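Local atomic coordinates of N-hydroxyarylamine O-acetyltransferase (Bacillus cereus, PDB entry 4DMO), a protein that probably transfers acetyl groups to arylamines and N-hydroxyarylamines, as expected of an arylamine N-acetyltransferase. Residues L70-Y80 with E195-I205. Residues are numbered along the deposited sequence; the frame is centred on the assembly and turned at random.
Sequences LCYELNPTMYY and EEKANTAQKII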
loop_
_atom_site.group_PDB
_atom_site.type_symbol
_atom_site.label_atom_id
_atom_site.label_comp_id
_atom_site.label_asym_id
_atom_site.label_seq_id
_atom_site.Cartn_x
_atom_site.Cartn_y
_atom_site.Cartn_z
ATOM N N LEU A 70 3.639 1.526 -5.484
ATOM C CA LEU A 70 3.087 0.190 -5.292
ATOM C C LEU A 70 3.497 -0.355 -3.921
ATOM O O LEU A 70 4.157 0.334 -3.145
ATOM C CB LEU A 70 3.567 -0.747 -6.427
ATOM C CG LEU A 70 3.109 -0.292 -7.837
ATOM C CD1 LEU A 70 3.558 -1.218 -8.942
ATOM C CD2 LEU A 70 1.595 -0.112 -7.921
ATOM N N CYS A 71 3.087 -1.590 -3.625
ATOM C CA CYS A 71 3.214 -2.149 -2.297
ATOM C C CYS A 71 4.658 -2.119 -1.802
ATOM O O CYS A 71 4.890 -1.869 -0.639
ATOM C CB CYS A 71 2.661 -3.587 -2.257
ATOM S SG CYS A 71 3.602 -4.768 -3.182
ATOM N N TYR A 72 5.615 -2.381 -2.694
ATOM C CA TYR A 72 7.017 -2.455 -2.333
ATOM C C TYR A 72 7.643 -1.085 -2.189
ATOM O O TYR A 72 8.835 -0.989 -1.870
ATOM C CB TYR A 72 7.815 -3.289 -3.374
ATOM C CG TYR A 72 7.605 -2.841 -4.816
ATOM C CD1 TYR A 72 6.765 -3.553 -5.675
ATOM C CD2 TYR A 72 8.193 -1.685 -5.296
ATOM C CE1 TYR A 72 6.546 -3.129 -6.999
ATOM C CE2 TYR A 72 7.977 -1.257 -6.605
ATOM C CZ TYR A 72 7.171 -1.981 -7.451
ATOM O OH TYR A 72 6.960 -1.543 -8.721
ATOM N N GLU A 73 6.861 -0.038 -2.473
ATOM C CA GLU A 73 7.265 1.330 -2.172
ATOM C C GLU A 73 6.485 1.888 -0.964
ATOM O O GLU A 73 7.067 2.517 -0.087
ATOM C CB GLU A 73 7.088 2.236 -3.404
ATOM C CG GLU A 73 7.916 1.829 -4.613
ATOM C CD GLU A 73 7.496 2.545 -5.911
ATOM O OE1 GLU A 73 8.319 3.261 -6.515
ATOM O OE2 GLU A 73 6.334 2.406 -6.327
ATOM N N LEU A 74 5.171 1.678 -0.908
ATOM C CA LEU A 74 4.367 2.293 0.178
ATOM C C LEU A 74 4.649 1.617 1.508
ATOM O O LEU A 74 4.795 2.284 2.521
ATOM C CB LEU A 74 2.859 2.260 -0.109
ATOM C CG LEU A 74 2.405 2.961 -1.404
ATOM C CD1 LEU A 74 0.881 2.998 -1.617
ATOM C CD2 LEU A 74 2.944 4.353 -1.441
ATOM N N ASN A 75 4.745 0.292 1.529
ATOM C CA ASN A 75 4.967 -0.371 2.801
ATOM C C ASN A 75 6.369 -0.159 3.381
ATOM O O ASN A 75 6.509 0.069 4.593
ATOM C CB ASN A 75 4.571 -1.848 2.728
ATOM C CG ASN A 75 3.093 -2.021 2.770
ATOM O OD1 ASN A 75 2.406 -1.296 3.470
ATOM N ND2 ASN A 75 2.574 -2.945 1.974
ATOM N N PRO A 76 7.410 -0.177 2.530
ATOM C CA PRO A 76 8.715 0.213 3.084
ATOM C C PRO A 76 8.752 1.676 3.522
ATOM O O PRO A 76 9.400 1.986 4.516
ATOM C CB PRO A 76 9.671 -0.035 1.930
ATOM C CG PRO A 76 9.006 -1.167 1.162
ATOM C CD PRO A 76 7.542 -0.815 1.214
ATOM N N THR A 77 8.044 2.557 2.828
ATOM C CA THR A 77 7.951 3.942 3.281
ATOM C C THR A 77 7.444 4.009 4.717
ATOM O O THR A 77 7.980 4.747 5.526
ATOM C CB THR A 77 7.003 4.793 2.391
ATOM O OG1 THR A 77 7.513 4.840 1.071
ATOM C CG2 THR A 77 6.882 6.221 2.903
ATOM N N MET A 78 6.373 3.267 5.008
ATOM C CA MET A 78 5.747 3.292 6.325
ATOM C C MET A 78 6.690 2.611 7.321
ATOM O O MET A 78 6.969 3.114 8.401
ATOM C CB MET A 78 4.381 2.606 6.274
ATOM C CG MET A 78 3.734 2.347 7.640
ATOM S SD MET A 78 3.348 3.837 8.594
ATOM C CE MET A 78 1.884 4.399 7.759
ATOM N N TYR A 79 7.224 1.482 6.910
ATOM C CA TYR A 79 8.278 0.833 7.661
ATOM C C TYR A 79 9.345 1.833 8.170
ATOM O O TYR A 79 9.594 1.887 9.369
ATOM C CB TYR A 79 8.922 -0.224 6.773
ATOM C CG TYR A 79 10.211 -0.778 7.302
ATOM C CD1 TYR A 79 10.212 -1.617 8.391
ATOM C CD2 TYR A 79 11.430 -0.481 6.687
ATOM C CE1 TYR A 79 11.379 -2.139 8.879
ATOM C CE2 TYR A 79 12.603 -1.006 7.161
ATOM C CZ TYR A 79 12.566 -1.839 8.264
ATOM O OH TYR A 79 13.709 -2.373 8.770
ATOM N N TYR A 80 9.971 2.614 7.280
ATOM C CA TYR A 80 11.006 3.580 7.701
ATOM C C TYR A 80 10.475 4.617 8.670
ATOM O O TYR A 80 11.126 4.918 9.674
ATOM C CB TYR A 80 11.673 4.299 6.514
ATOM C CG TYR A 80 12.472 3.365 5.630
ATOM C CD1 TYR A 80 13.563 2.668 6.113
ATOM C CD2 TYR A 80 12.093 3.153 4.319
ATOM C CE1 TYR A 80 14.252 1.814 5.303
ATOM C CE2 TYR A 80 12.764 2.314 3.515
ATOM C CZ TYR A 80 13.844 1.637 3.999
ATOM O OH TYR A 80 14.523 0.785 3.167
ATOM N N GLU A 195 15.574 -4.736 2.435
ATOM C CA GLU A 195 15.344 -3.957 1.223
ATOM C C GLU A 195 15.669 -4.735 -0.028
ATOM O O GLU A 195 15.121 -4.459 -1.083
ATOM C CB GLU A 195 16.197 -2.680 1.223
ATOM C CG GLU A 195 15.722 -1.631 2.201
ATOM C CD GLU A 195 16.185 -1.925 3.627
ATOM O OE1 GLU A 195 15.853 -1.145 4.572
ATOM O OE2 GLU A 195 16.860 -2.968 3.804
ATOM N N GLU A 196 16.589 -5.679 0.063
ATOM C CA GLU A 196 16.976 -6.439 -1.127
ATOM C C GLU A 196 15.789 -7.277 -1.609
ATOM O O GLU A 196 15.606 -7.479 -2.816
ATOM C CB GLU A 196 18.204 -7.325 -0.866
ATOM C CG GLU A 196 18.997 -7.663 -2.137
ATOM C CD GLU A 196 20.100 -8.699 -1.921
ATOM O OE1 GLU A 196 19.907 -9.656 -1.125
ATOM O OE2 GLU A 196 21.169 -8.549 -2.557
ATOM N N LYS A 197 14.985 -7.789 -0.674
ATOM C CA LYS A 197 13.790 -8.515 -1.078
ATOM C C LYS A 197 12.788 -7.523 -1.691
ATOM O O LYS A 197 12.099 -7.841 -2.659
ATOM C CB LYS A 197 13.151 -9.245 0.088
ATOM C CG LYS A 197 12.175 -10.303 -0.355
ATOM C CD LYS A 197 12.835 -11.288 -1.315
ATOM C CE LYS A 197 12.126 -12.660 -1.350
ATOM N NZ LYS A 197 12.544 -13.418 -2.584
ATOM N N ALA A 198 12.745 -6.309 -1.154
ATOM C CA ALA A 198 11.884 -5.261 -1.710
ATOM C C ALA A 198 12.293 -4.921 -3.140
ATOM O O ALA A 198 11.436 -4.766 -4.014
ATOM C CB ALA A 198 11.930 -4.045 -0.846
ATOM N N ASN A 199 13.600 -4.846 -3.397
ATOM C CA ASN A 199 14.063 -4.532 -4.732
ATOM C C ASN A 199 13.741 -5.663 -5.662
ATOM O O ASN A 199 13.398 -5.447 -6.815
ATOM C CB ASN A 199 15.557 -4.202 -4.757
ATOM C CG ASN A 199 15.832 -2.814 -4.216
ATOM O OD1 ASN A 199 15.459 -1.824 -4.830
ATOM N ND2 ASN A 199 16.452 -2.734 -3.047
ATOM N N THR A 200 13.803 -6.873 -5.140
ATOM C CA THR A 200 13.442 -8.051 -5.908
ATOM C C THR A 200 11.959 -8.103 -6.256
ATOM O O THR A 200 11.562 -8.548 -7.351
ATOM C CB THR A 200 13.903 -9.319 -5.135
ATOM O OG1 THR A 200 15.328 -9.429 -5.273
ATOM C CG2 THR A 200 13.231 -10.603 -5.660
ATOM N N ALA A 201 11.113 -7.646 -5.341
ATOM C CA ALA A 201 9.681 -7.588 -5.638
ATOM C C ALA A 201 9.454 -6.578 -6.766
ATOM O O ALA A 201 8.681 -6.811 -7.709
ATOM C CB ALA A 201 8.887 -7.212 -4.379
ATOM N N GLN A 202 10.153 -5.455 -6.684
ATOM C CA GLN A 202 10.089 -4.452 -7.745
ATOM C C GLN A 202 10.452 -5.032 -9.102
ATOM O O GLN A 202 9.705 -4.876 -10.063
ATOM C CB GLN A 202 11.013 -3.261 -7.434
ATOM C CG GLN A 202 10.894 -2.102 -8.457
ATOM C CD GLN A 202 11.534 -0.805 -7.955
ATOM O OE1 GLN A 202 10.850 0.217 -7.776
ATOM N NE2 GLN A 202 12.846 -0.833 -7.739
ATOM N N LYS A 203 11.590 -5.709 -9.158
ATOM C CA LYS A 203 12.060 -6.281 -10.395
ATOM C C LYS A 203 11.002 -7.200 -10.923
ATOM O O LYS A 203 10.703 -7.180 -12.116
ATOM C CB LYS A 203 13.385 -7.030 -10.182
ATOM C CG LYS A 203 14.111 -7.450 -11.482
ATOM C CD LYS A 203 15.401 -8.288 -11.206
ATOM C CE LYS A 203 16.101 -8.816 -12.499
ATOM N NZ LYS A 203 16.784 -7.734 -13.318
ATOM N N ILE A 204 10.442 -8.026 -10.047
ATOM C CA ILE A 204 9.400 -8.956 -10.448
ATOM C C ILE A 204 8.208 -8.206 -11.038
ATOM O O ILE A 204 7.747 -8.516 -12.134
ATOM C CB ILE A 204 8.947 -9.824 -9.257
ATOM C CG1 ILE A 204 10.046 -10.824 -8.912
ATOM C CG2 ILE A 204 7.666 -10.561 -9.595
ATOM C CD1 ILE A 204 9.985 -11.345 -7.506
ATOM N N ILE A 205 7.704 -7.217 -10.317
ATOM C CA ILE A 205 6.536 -6.475 -10.777
ATOM C C ILE A 205 6.874 -5.622 -12.032
ATOM O O ILE A 205 6.060 -5.497 -12.956
ATOM C CB ILE A 205 5.948 -5.579 -9.620
ATOM C CG1 ILE A 205 5.348 -6.439 -8.480
ATOM C CG2 ILE A 205 4.922 -4.610 -10.156
ATOM C CD1 ILE A 205 4.268 -7.417 -8.884
HETATM O O HOH W 1 8.340 0.495 -9.188
HETATM O O HOH W 2 10.938 2.895 -6.997
#
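Tyr72 fits as a knob among Ala198, Ala201, Gln202 and Ile205, and its course illustrates how one aromatic side chain can join two helices. At its root, Tyr72 CB lies 4.2 Å from Ala201 CB. With chi1 at 52°, CG stands between the backbone N and the carbonyl carbon, and the ring lies flat against the Gln202 backbone: Gln202 CA makes a CH-pi contact 3.8 Å from the Tyr72 ring centroid, nearly on the normal. Leu70 CB covers the opposite face toward its rim, so the ring is sandwiched. Farther out, Tyr72 CE1 meets Ile205 CB at 3.6 Å, while Tyr72 CE2 lies 3.4 Å from Gln202 OE1, the amide plane standing 75° from the ring. Tyr72 OH is a short 2.5 Å from a water also within hydrogen-bonding distance of Gln202 OE1. A second water can bridge that oxygen to Glu73 OE1, which also forms a salt bridge with Lys61 and a hydrogen bond with Asn44; Gln202 NE2 donates to Lys51 O. The axes of 71-80 and 195-205 run roughly antiparallel (158°), 9.5 Å apart at closest. This knob-into-hole packing lies beside Cys71, which touches His110 of strand 103-117, consistent with the Cys-His pair of the arylamine N-acetyltransferase catalytic triad.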